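Local coordinates for protein Apc35852 (Geobacillus stearothermophilus, PDB 1U9C) that is of unknown function but belongs to the DJ-1/PfpI family and may, like its relatives, act as a chaperone or a cysteine-dependent hydrolase, at residues N199-Q204 with A213-A218; W27-A32 with Q207-T212; T153-E158 with G188-F193. All blocks are in the same frame, centred on the assembly; numbering follows the deposited sequence.

Interaction 1 (N199-Q204 with A213-A218)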
loop_
_atom_site.group_PDB
_atom_site.type_symbol
_atom_site.label_atom_id
_atom_site.label_comp_id
_atom_site.label_asym_id
_atom_site.label_seq_id
_atom_site.Cartn_x
_atom_site.Cartn_y
_atom_site.Cartn_z
ATOM N N ASN A 199 9.989 -9.364 -6.907
ATOM C CA ASN A 199 8.626 -9.488 -6.391
ATOM C C ASN A 199 8.101 -8.306 -5.586
ATOM O O ASN A 199 6.929 -8.349 -5.150
ATOM C CB ASN A 199 8.501 -10.710 -5.505
ATOM C CG ASN A 199 8.817 -11.995 -6.222
ATOM O OD1 ASN A 199 8.613 -12.110 -7.431
ATOM N ND2 ASN A 199 9.315 -12.955 -5.481
ATOM N N LEU A 200 8.924 -7.311 -5.309
ATOM C CA LEU A 200 8.536 -6.181 -4.486
ATOM C C LEU A 200 8.424 -4.955 -5.372
ATOM O O LEU A 200 9.405 -4.522 -6.015
ATOM C CB LEU A 200 9.612 -5.957 -3.416
ATOM C CG LEU A 200 9.391 -4.868 -2.422
ATOM C CD1 LEU A 200 8.123 -5.117 -1.655
ATOM C CD2 LEU A 200 10.566 -4.797 -1.429
ATOM N N ILE A 201 7.226 -4.383 -5.391
ATOM C CA ILE A 201 6.924 -3.258 -6.263
ATOM C C ILE A 201 6.411 -2.097 -5.401
ATOM O O ILE A 201 5.532 -2.302 -4.571
ATOM C CB ILE A 201 5.832 -3.730 -7.239
ATOM C CG1 ILE A 201 6.411 -4.774 -8.194
ATOM C CG2 ILE A 201 5.261 -2.561 -8.029
ATOM C CD1 ILE A 201 5.403 -5.535 -8.982
ATOM N N THR A 202 6.936 -0.913 -5.581
ATOM C CA THR A 202 6.569 0.233 -4.777
ATOM C C THR A 202 6.432 1.445 -5.634
ATOM O O THR A 202 7.106 1.597 -6.674
ATOM C CB THR A 202 7.585 0.475 -3.646
ATOM O OG1 THR A 202 8.938 0.448 -4.109
ATOM C CG2 THR A 202 7.494 -0.594 -2.586
ATOM N N GLY A 203 5.609 2.379 -5.160
ATOM C CA GLY A 203 5.323 3.641 -5.851
ATOM C C GLY A 203 5.451 4.783 -4.855
ATOM O O GLY A 203 5.213 4.623 -3.667
ATOM N N GLN A 204 5.797 5.967 -5.333
ATOM C CA GLN A 204 6.177 7.087 -4.459
ATOM C C GLN A 204 5.032 7.932 -3.916
ATOM O O GLN A 204 5.099 8.419 -2.811
ATOM C CB GLN A 204 7.146 7.974 -5.239
ATOM C CG GLN A 204 7.868 9.001 -4.398
ATOM C CD GLN A 204 8.838 9.800 -5.194
ATOM O OE1 GLN A 204 9.542 9.246 -6.027
ATOM N NE2 GLN A 204 8.817 11.102 -5.013
ATOM N N ALA A 213 0.360 -0.245 -10.151
ATOM C CA ALA A 213 -0.576 -1.298 -10.525
ATOM C C ALA A 213 -0.169 -2.013 -11.805
ATOM O O ALA A 213 -0.305 -3.218 -11.913
ATOM C CB ALA A 213 -1.988 -0.762 -10.646
ATOM N N GLU A 214 0.351 -1.278 -12.784
ATOM C CA GLU A 214 0.735 -1.901 -14.039
ATOM C C GLU A 214 1.953 -2.797 -13.883
ATOM O O GLU A 214 2.117 -3.816 -14.596
ATOM C CB GLU A 214 0.940 -0.834 -15.128
ATOM C CG GLU A 214 -0.332 -0.078 -15.488
ATOM C CD GLU A 214 -1.416 -0.930 -16.145
ATOM O OE1 GLU A 214 -1.130 -2.089 -16.530
ATOM O OE2 GLU A 214 -2.565 -0.434 -16.313
ATOM N N LYS A 215 2.838 -2.477 -12.959
ATOM C CA LYS A 215 3.917 -3.395 -12.627
ATOM C C LYS A 215 3.422 -4.709 -12.028
ATOM O O LYS A 215 3.973 -5.766 -12.301
ATOM C CB LYS A 215 4.986 -2.752 -11.707
ATOM C CG LYS A 215 5.930 -1.751 -12.421
ATOM C CD LYS A 215 6.837 -0.962 -11.451
ATOM C CE LYS A 215 7.888 -0.133 -12.185
ATOM N NZ LYS A 215 7.302 1.030 -12.945
ATOM N N VAL A 216 2.386 -4.613 -11.178
ATOM C CA VAL A 216 1.753 -5.818 -10.612
ATOM C C VAL A 216 1.191 -6.652 -11.721
ATOM O O VAL A 216 1.396 -7.851 -11.762
ATOM C CB VAL A 216 0.728 -5.447 -9.538
ATOM C CG1 VAL A 216 -0.032 -6.651 -9.071
ATOM C CG2 VAL A 216 1.443 -4.742 -8.377
ATOM N N VAL A 217 0.467 -6.032 -12.634
ATOM C CA VAL A 217 -0.119 -6.754 -13.758
ATOM C C VAL A 217 0.962 -7.475 -14.570
ATOM O O VAL A 217 0.827 -8.631 -14.891
ATOM C CB VAL A 217 -0.944 -5.782 -14.709
ATOM C CG1 VAL A 217 -1.322 -6.457 -16.012
ATOM C CG2 VAL A 217 -2.170 -5.256 -13.992
ATOM N N ALA A 218 2.070 -6.775 -14.842
ATOM C CA ALA A 218 3.151 -7.393 -15.612
ATOM C C ALA A 218 3.730 -8.601 -14.893
ATOM O O ALA A 218 3.912 -9.658 -15.494
ATOM C CB ALA A 218 4.299 -6.402 -15.856
#
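Ile201 reaches from strand 200-203 onto the turn of helix 209-221 that carries Lys215 and Val216, the sheet-to-helix packing of the alpha/beta sandwich that the DJ-1/PfpI family builds on. Strand and helix follow one another along the chain, and the helix folds back over the sheet so that Ile201 CA and Lys215 CA lie 7.0 Å apart.

The contact is made by van der Waals packing, and nearly all of it comes from the two branches of Ile201. With CG1 beside the backbone N (chi1 -69°), CG2 falls anti to it and presses on Lys215 CB at 3.7 Å; it is also 4.1 Å from Lys215 CD, so it runs against the aliphatic part of the lysine. The other branch stays extended and carries CD1 up to the helix backbone. Val216 adds a purely apolar touch with its CG2, 4.1 Å from Ile201 CD1. That valine also leans on Ala126 of the neighbouring strand and on Phe38 of helix 28-40, so it sits between the sheet and that helix.

The polar groups look to other partners. On the strand, the backbone of Ile201 is bonded to Ile125 and Ala127 of the parallel strand 124-127, while Thr202 pairs with Val195 of the antiparallel strand 194-197. Thr202 points its CB away from the helix, and its OG1 is bonded to Thr153 N. Lys215 starts toward Ile201, but its far end turns off, bent at chi4 (69°), and NZ hydrogen-bonds to Ser194 OG.

Where CD1 of Ile201 ends, its nearest neighbours are the atoms of a peptide group: Lys215 O at 3.6 Å and Val216 N at 3.8 Å.

Interaction 2 (W27-A32 with Q207-T212)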
loop_
_atom_site.group_PDB
_atom_site.type_symbol
_atom_site.label_atom_id
_atom_site.label_comp_id
_atom_site.label_asym_id
_atom_site.label_seq_id
_atom_site.Cartn_x
_atom_site.Cartn_y
_atom_site.Cartn_z
ATOM N N TRP A 27 -5.892 7.372 1.069
ATOM C CA TRP A 27 -5.823 8.263 -0.068
ATOM C C TRP A 27 -6.566 7.601 -1.236
ATOM O O TRP A 27 -6.060 6.647 -1.817
ATOM C CB TRP A 27 -4.372 8.564 -0.501
ATOM C CG TRP A 27 -4.301 9.736 -1.371
ATOM C CD1 TRP A 27 -4.452 9.765 -2.740
ATOM C CD2 TRP A 27 -4.195 11.090 -0.953
ATOM N NE1 TRP A 27 -4.404 11.073 -3.188
ATOM C CE2 TRP A 27 -4.261 11.886 -2.101
ATOM C CE3 TRP A 27 -4.040 11.702 0.296
ATOM C CZ2 TRP A 27 -4.177 13.262 -2.036
ATOM C CZ3 TRP A 27 -3.964 13.078 0.346
ATOM C CH2 TRP A 27 -4.030 13.819 -0.779
ATOM N N LEU A 28 -7.746 8.092 -1.529
ATOM C CA LEU A 28 -8.686 7.404 -2.407
ATOM C C LEU A 28 -8.082 6.895 -3.707
ATOM O O LEU A 28 -8.240 5.704 -4.056
ATOM C CB LEU A 28 -9.929 8.269 -2.627
ATOM C CG LEU A 28 -10.943 7.638 -3.566
ATOM C CD1 LEU A 28 -11.486 6.283 -3.110
ATOM C CD2 LEU A 28 -12.073 8.654 -3.742
ATOM N N GLU A 29 -7.362 7.724 -4.441
ATOM C CA GLU A 29 -6.888 7.335 -5.751
ATOM C C GLU A 29 -6.003 6.109 -5.671
ATOM O O GLU A 29 -5.901 5.333 -6.636
ATOM C CB GLU A 29 -6.104 8.518 -6.416
ATOM C CG GLU A 29 -5.406 8.179 -7.726
ATOM C CD GLU A 29 -4.636 9.303 -8.351
ATOM O OE1 GLU A 29 -4.378 10.346 -7.706
ATOM O OE2 GLU A 29 -4.254 9.066 -9.526
ATOM N N GLU A 30 -5.233 6.003 -4.610
ATOM C CA GLU A 30 -4.278 4.914 -4.455
ATOM C C GLU A 30 -4.914 3.547 -4.331
ATOM O O GLU A 30 -4.253 2.541 -4.563
ATOM C CB GLU A 30 -3.340 5.199 -3.303
ATOM C CG GLU A 30 -2.425 6.401 -3.582
ATOM C CD GLU A 30 -1.644 6.864 -2.430
ATOM O OE1 GLU A 30 -1.586 6.238 -1.416
ATOM O OE2 GLU A 30 -1.072 8.002 -2.616
ATOM N N PHE A 31 -6.163 3.520 -3.911
ATOM C CA PHE A 31 -7.020 2.333 -3.972
ATOM C C PHE A 31 -7.765 2.260 -5.307
ATOM O O PHE A 31 -7.752 1.227 -5.966
ATOM C CB PHE A 31 -8.039 2.335 -2.830
ATOM C CG PHE A 31 -9.002 1.213 -2.911
ATOM C CD1 PHE A 31 -8.647 -0.066 -2.531
ATOM C CD2 PHE A 31 -10.269 1.381 -3.471
ATOM C CE1 PHE A 31 -9.538 -1.118 -2.667
ATOM C CE2 PHE A 31 -11.145 0.354 -3.585
ATOM C CZ PHE A 31 -10.786 -0.891 -3.197
ATOM N N ALA A 32 -8.426 3.348 -5.676
ATOM C CA ALA A 32 -9.389 3.281 -6.771
ATOM C C ALA A 32 -8.720 3.000 -8.119
ATOM O O ALA A 32 -9.217 2.196 -8.910
ATOM C CB ALA A 32 -10.209 4.568 -6.868
ATOM N N GLN A 207 0.391 10.098 -7.683
ATOM C CA GLN A 207 0.654 10.121 -9.103
ATOM C C GLN A 207 1.320 8.843 -9.643
ATOM O O GLN A 207 1.407 8.642 -10.876
ATOM C CB GLN A 207 1.559 11.330 -9.452
ATOM C CG GLN A 207 0.978 12.728 -9.129
ATOM C CD GLN A 207 0.960 13.131 -7.652
ATOM O OE1 GLN A 207 1.635 12.558 -6.806
ATOM N NE2 GLN A 207 0.216 14.210 -7.352
ATOM N N SER A 208 1.787 7.989 -8.733
ATOM C CA SER A 208 2.397 6.697 -9.084
ATOM C C SER A 208 1.426 5.513 -9.015
ATOM O O SER A 208 1.881 4.368 -9.195
ATOM C CB SER A 208 3.528 6.445 -8.103
ATOM O OG SER A 208 4.420 7.549 -8.063
ATOM N N SER A 209 0.153 5.749 -8.706
ATOM C CA SER A 209 -0.805 4.653 -8.458
ATOM C C SER A 209 -0.958 3.756 -9.662
ATOM O O SER A 209 -0.869 2.526 -9.562
ATOM C CB SER A 209 -2.153 5.207 -8.049
ATOM O OG SER A 209 -2.068 5.962 -6.840
ATOM N N ARG A 210 -1.159 4.337 -10.833
ATOM C CA ARG A 210 -1.343 3.575 -12.013
ATOM C C ARG A 210 -0.130 2.730 -12.418
ATOM O O ARG A 210 -0.242 1.531 -12.684
ATOM C CB ARG A 210 -1.792 4.428 -13.185
ATOM C CG ARG A 210 -2.185 3.618 -14.364
ATOM C CD ARG A 210 -2.822 4.457 -15.505
ATOM N NE ARG A 210 -4.002 5.129 -14.964
ATOM C CZ ARG A 210 -5.244 4.639 -14.935
ATOM N NH1 ARG A 210 -5.549 3.467 -15.513
ATOM N NH2 ARG A 210 -6.202 5.373 -14.382
ATOM N N SER A 211 1.057 3.327 -12.375
ATOM C CA SER A 211 2.260 2.641 -12.804
ATOM C C SER A 211 2.598 1.510 -11.866
ATOM O O SER A 211 3.056 0.459 -12.286
ATOM C CB SER A 211 3.480 3.570 -12.971
ATOM O OG SER A 211 3.917 4.165 -11.773
ATOM N N THR A 212 2.302 1.703 -10.586
ATOM C CA THR A 212 2.523 0.648 -9.598
ATOM C C THR A 212 1.627 -0.514 -9.932
ATOM O O THR A 212 2.078 -1.680 -9.962
ATOM C CB THR A 212 2.262 1.174 -8.150
ATOM O OG1 THR A 212 3.128 2.295 -7.901
ATOM C CG2 THR A 212 2.681 0.143 -7.104
HETATM O O HOH W 1 -1.713 7.220 -11.044
#
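Helices 28-40 and 209-221 come close near their first turns, with Glu30 CA and Ser209 CA only 5.3 Å apart. So short a spacing suits a small side chain, and Ser209 fills the gap: its OG sits 3.3 Å from Glu30 CG and 3.4 Å from Glu30 CA. These are packing contacts, since the hydroxyl is hydrogen-bonded to Pro206 O, within its own part of the chain. Glu29 flanks the serine, its CG 4.1 Å from Ser209 OG. Its extended chain goes on to a water, which accepts a bond from Arg210 N at 2.9 Å and makes only weak, long ones to Glu29 OE2 and Gln207 O. In the first turn of helix 209-221, Thr212 OG1 lies 2.7 Å from Ser208 O, which Thr212 N reaches from the opposite face.

Glu30 passes the serine with CG beside its backbone N (chi1 -67°) and runs on extended to a buried carboxylate. OE1 takes a weak bond from Gly97 N, and OE2 is a close neighbour of the 3-sulfinoalanine at position 129, though the nature of that contact is not settled. A buried glutamate next to an oxidised cysteine is consistent with the reactive-cysteine pocket of DJ-1 relatives.

Interaction 3 (T153-E158 with G188-F193); sequences TSFTDE and GKWTDF
Gly188 O, at the start of the type II turn that carries Trp190 to Phe155, accepts two bonds from one residue: Thr191 N at 3.1 Å, and Thr191 OG1 at 2.7 Å. Both arrive from the same face of the carbonyl plane, and together they brace the turn.

Trp190, at the third position, has the positive phi (60°) of a type II turn, and its six-membered ring meets Phe155. Trp190 CZ3 lies 3.7 Å from Phe155 CE1, with the two ring planes inclined at 66°. At the far end of the loop, Phe193 meets Thr153: the threonine comes in at the ring's edge, its CB in the ring plane and its OG1 3.7 Å from Phe193 CD2. Thr153 OG1 also hydrogen-bonds to Val185 O, a placement that follows from a chi1 of -166°, which sets it opposite the backbone N.

Glu158 and Lys189 cross at about a right angle, the carboxylate lying against the lysine's methylenes, with Glu158 OE2 4.1 Å from Lys189 CD. Glu158 OE2 and Lys189 NZ, at 4.5 Å, stay beyond a salt bridge; each residue has its own, Glu158 to Arg186 and Lys189 to Glu162.

The loop before strand 194-197 thus lies along helix 157-163: Thr156 is the N-cap of that helix, and Val163 at its far end touches Trp190, while helix 173-179 packs against Ser154 and Thr156.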
loop_
_atom_site.group_PDB
_atom_site.type_symbol
_atom_site.label_atom_id
_atom_site.label_comp_id
_atom_site.label_asym_id
_atom_site.label_seq_id
_atom_site.Cartn_x
_atom_site.Cartn_y
_atom_site.Cartn_z
ATOM N N THR A 153 10.824 2.475 -3.185
ATOM C CA THR A 153 10.450 3.861 -3.018
ATOM C C THR A 153 9.278 3.989 -2.081
ATOM O O THR A 153 8.653 2.997 -1.706
ATOM C CB THR A 153 10.203 4.512 -4.380
ATOM O OG1 THR A 153 10.150 5.936 -4.269
ATOM C CG2 THR A 153 8.896 4.106 -5.028
ATOM N N SER A 154 8.981 5.229 -1.706
ATOM C CA SER A 154 7.832 5.558 -0.866
ATOM C C SER A 154 7.667 7.044 -0.907
ATOM O O SER A 154 8.509 7.750 -1.435
ATOM C CB SER A 154 7.983 5.127 0.590
ATOM O OG SER A 154 8.959 5.904 1.315
ATOM N N PHE A 155 6.663 7.539 -0.183
ATOM C CA PHE A 155 6.540 8.957 0.079
ATOM C C PHE A 155 7.847 9.397 0.712
ATOM O O PHE A 155 8.347 8.781 1.632
ATOM C CB PHE A 155 5.431 9.195 1.065
ATOM C CG PHE A 155 4.842 10.558 1.015
ATOM C CD1 PHE A 155 4.046 10.935 -0.025
ATOM C CD2 PHE A 155 5.004 11.420 2.074
ATOM C CE1 PHE A 155 3.445 12.162 -0.019
ATOM C CE2 PHE A 155 4.393 12.649 2.076
ATOM C CZ PHE A 155 3.613 13.005 1.046
ATOM N N THR A 156 8.413 10.455 0.178
ATOM C CA THR A 156 9.746 10.847 0.604
ATOM C C THR A 156 9.693 11.754 1.799
ATOM O O THR A 156 8.687 12.417 2.055
ATOM C CB THR A 156 10.506 11.554 -0.537
ATOM O OG1 THR A 156 9.812 12.742 -0.942
ATOM C CG2 THR A 156 10.653 10.682 -1.772
ATOM N N ASP A 157 10.820 11.815 2.495
ATOM C CA ASP A 157 10.948 12.723 3.629
ATOM C C ASP A 157 10.758 14.153 3.190
ATOM O O ASP A 157 10.186 14.941 3.926
ATOM C CB ASP A 157 12.291 12.608 4.293
ATOM C CG ASP A 157 12.525 11.272 4.948
ATOM O OD1 ASP A 157 11.583 10.468 5.117
ATOM O OD2 ASP A 157 13.676 10.973 5.357
ATOM N N GLU A 158 11.270 14.504 1.999
ATOM C CA GLU A 158 11.037 15.832 1.409
ATOM C C GLU A 158 9.568 16.143 1.171
ATOM O O GLU A 158 9.089 17.217 1.486
ATOM C CB GLU A 158 11.785 15.969 0.065
ATOM C CG GLU A 158 11.676 17.370 -0.552
ATOM C CD GLU A 158 12.165 17.457 -2.002
ATOM O OE1 GLU A 158 12.381 16.414 -2.656
ATOM O OE2 GLU A 158 12.345 18.591 -2.493
ATOM N N GLY A 188 11.267 12.960 -8.865
ATOM C CA GLY A 188 10.865 14.282 -8.421
ATOM C C GLY A 188 9.667 14.229 -7.498
ATOM O O GLY A 188 8.782 13.383 -7.666
ATOM N N LYS A 189 9.622 15.124 -6.512
ATOM C CA LYS A 189 8.450 15.186 -5.648
ATOM C C LYS A 189 7.212 15.264 -6.544
ATOM O O LYS A 189 7.217 15.918 -7.576
ATOM C CB LYS A 189 8.510 16.362 -4.652
ATOM C CG LYS A 189 8.760 17.746 -5.231
ATOM C CD LYS A 189 8.570 18.801 -4.159
ATOM C CE LYS A 189 9.080 20.144 -4.591
ATOM N NZ LYS A 189 8.839 21.184 -3.550
ATOM N N TRP A 190 6.167 14.552 -6.159
ATOM C CA TRP A 190 4.872 14.588 -6.852
ATOM C C TRP A 190 4.874 14.172 -8.311
ATOM O O TRP A 190 3.959 14.540 -9.032
ATOM C CB TRP A 190 4.223 15.987 -6.733
ATOM C CG TRP A 190 4.345 16.597 -5.412
ATOM C CD1 TRP A 190 4.973 17.774 -5.090
ATOM C CD2 TRP A 190 3.822 16.072 -4.193
ATOM N NE1 TRP A 190 4.869 17.997 -3.738
ATOM C CE2 TRP A 190 4.163 16.973 -3.167
ATOM C CE3 TRP A 190 3.090 14.922 -3.863
ATOM C CZ2 TRP A 190 3.809 16.754 -1.837
ATOM C CZ3 TRP A 190 2.741 14.719 -2.557
ATOM C CH2 TRP A 190 3.093 15.638 -1.553
ATOM N N THR A 191 5.891 13.430 -8.753
ATOM C CA THR A 191 5.885 12.834 -10.074
ATOM C C THR A 191 5.684 11.324 -10.010
ATOM O O THR A 191 5.967 10.699 -8.985
ATOM C CB THR A 191 7.226 13.099 -10.814
ATOM O OG1 THR A 191 8.321 12.478 -10.114
ATOM C CG2 THR A 191 7.576 14.573 -10.813
ATOM N N ASP A 192 5.221 10.750 -11.114
ATOM C CA ASP A 192 4.997 9.328 -11.221
ATOM C C ASP A 192 6.346 8.655 -11.198
ATOM O O ASP A 192 7.150 8.799 -12.119
ATOM C CB ASP A 192 4.206 8.996 -12.499
ATOM C CG ASP A 192 4.107 7.512 -12.770
ATOM O OD1 ASP A 192 4.398 6.706 -11.857
ATOM O OD2 ASP A 192 3.795 7.060 -13.894
ATOM N N PHE A 193 6.584 7.918 -10.145
ATOM C CA PHE A 193 7.755 7.116 -9.986
ATOM C C PHE A 193 7.399 5.816 -9.276
ATOM O O PHE A 193 6.903 5.820 -8.136
ATOM C CB PHE A 193 8.837 7.844 -9.176
ATOM C CG PHE A 193 10.098 7.047 -9.084
ATOM C CD1 PHE A 193 10.938 6.922 -10.198
ATOM C CD2 PHE A 193 10.418 6.372 -7.938
ATOM C CE1 PHE A 193 12.071 6.151 -10.120
ATOM C CE2 PHE A 193 11.575 5.611 -7.861
ATOM C CZ PHE A 193 12.397 5.493 -8.958
#

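In the fold
Interactions 1 and 2 share helix 209-221: its first turn meets helix 28-40, and its middle covers strand 200-203. Both are buried, but interaction 1 is aliphatic packing on the central sheet, whereas interaction 2 is close packing of a serine against a helix backbone, its polar ends bonded to other groups, beside the modified cysteine. Interaction 3 lies further out and is only partly buried, mixing aromatic rings with charged side chains that pair with other residues. Its loop is nevertheless bonded to both: Ser211 OG to Asp192 OD1 and Ser208 OG to Phe193 N tie it to the helix start, while Gln204 N to Phe193 O joins it to the end of strand 200-203.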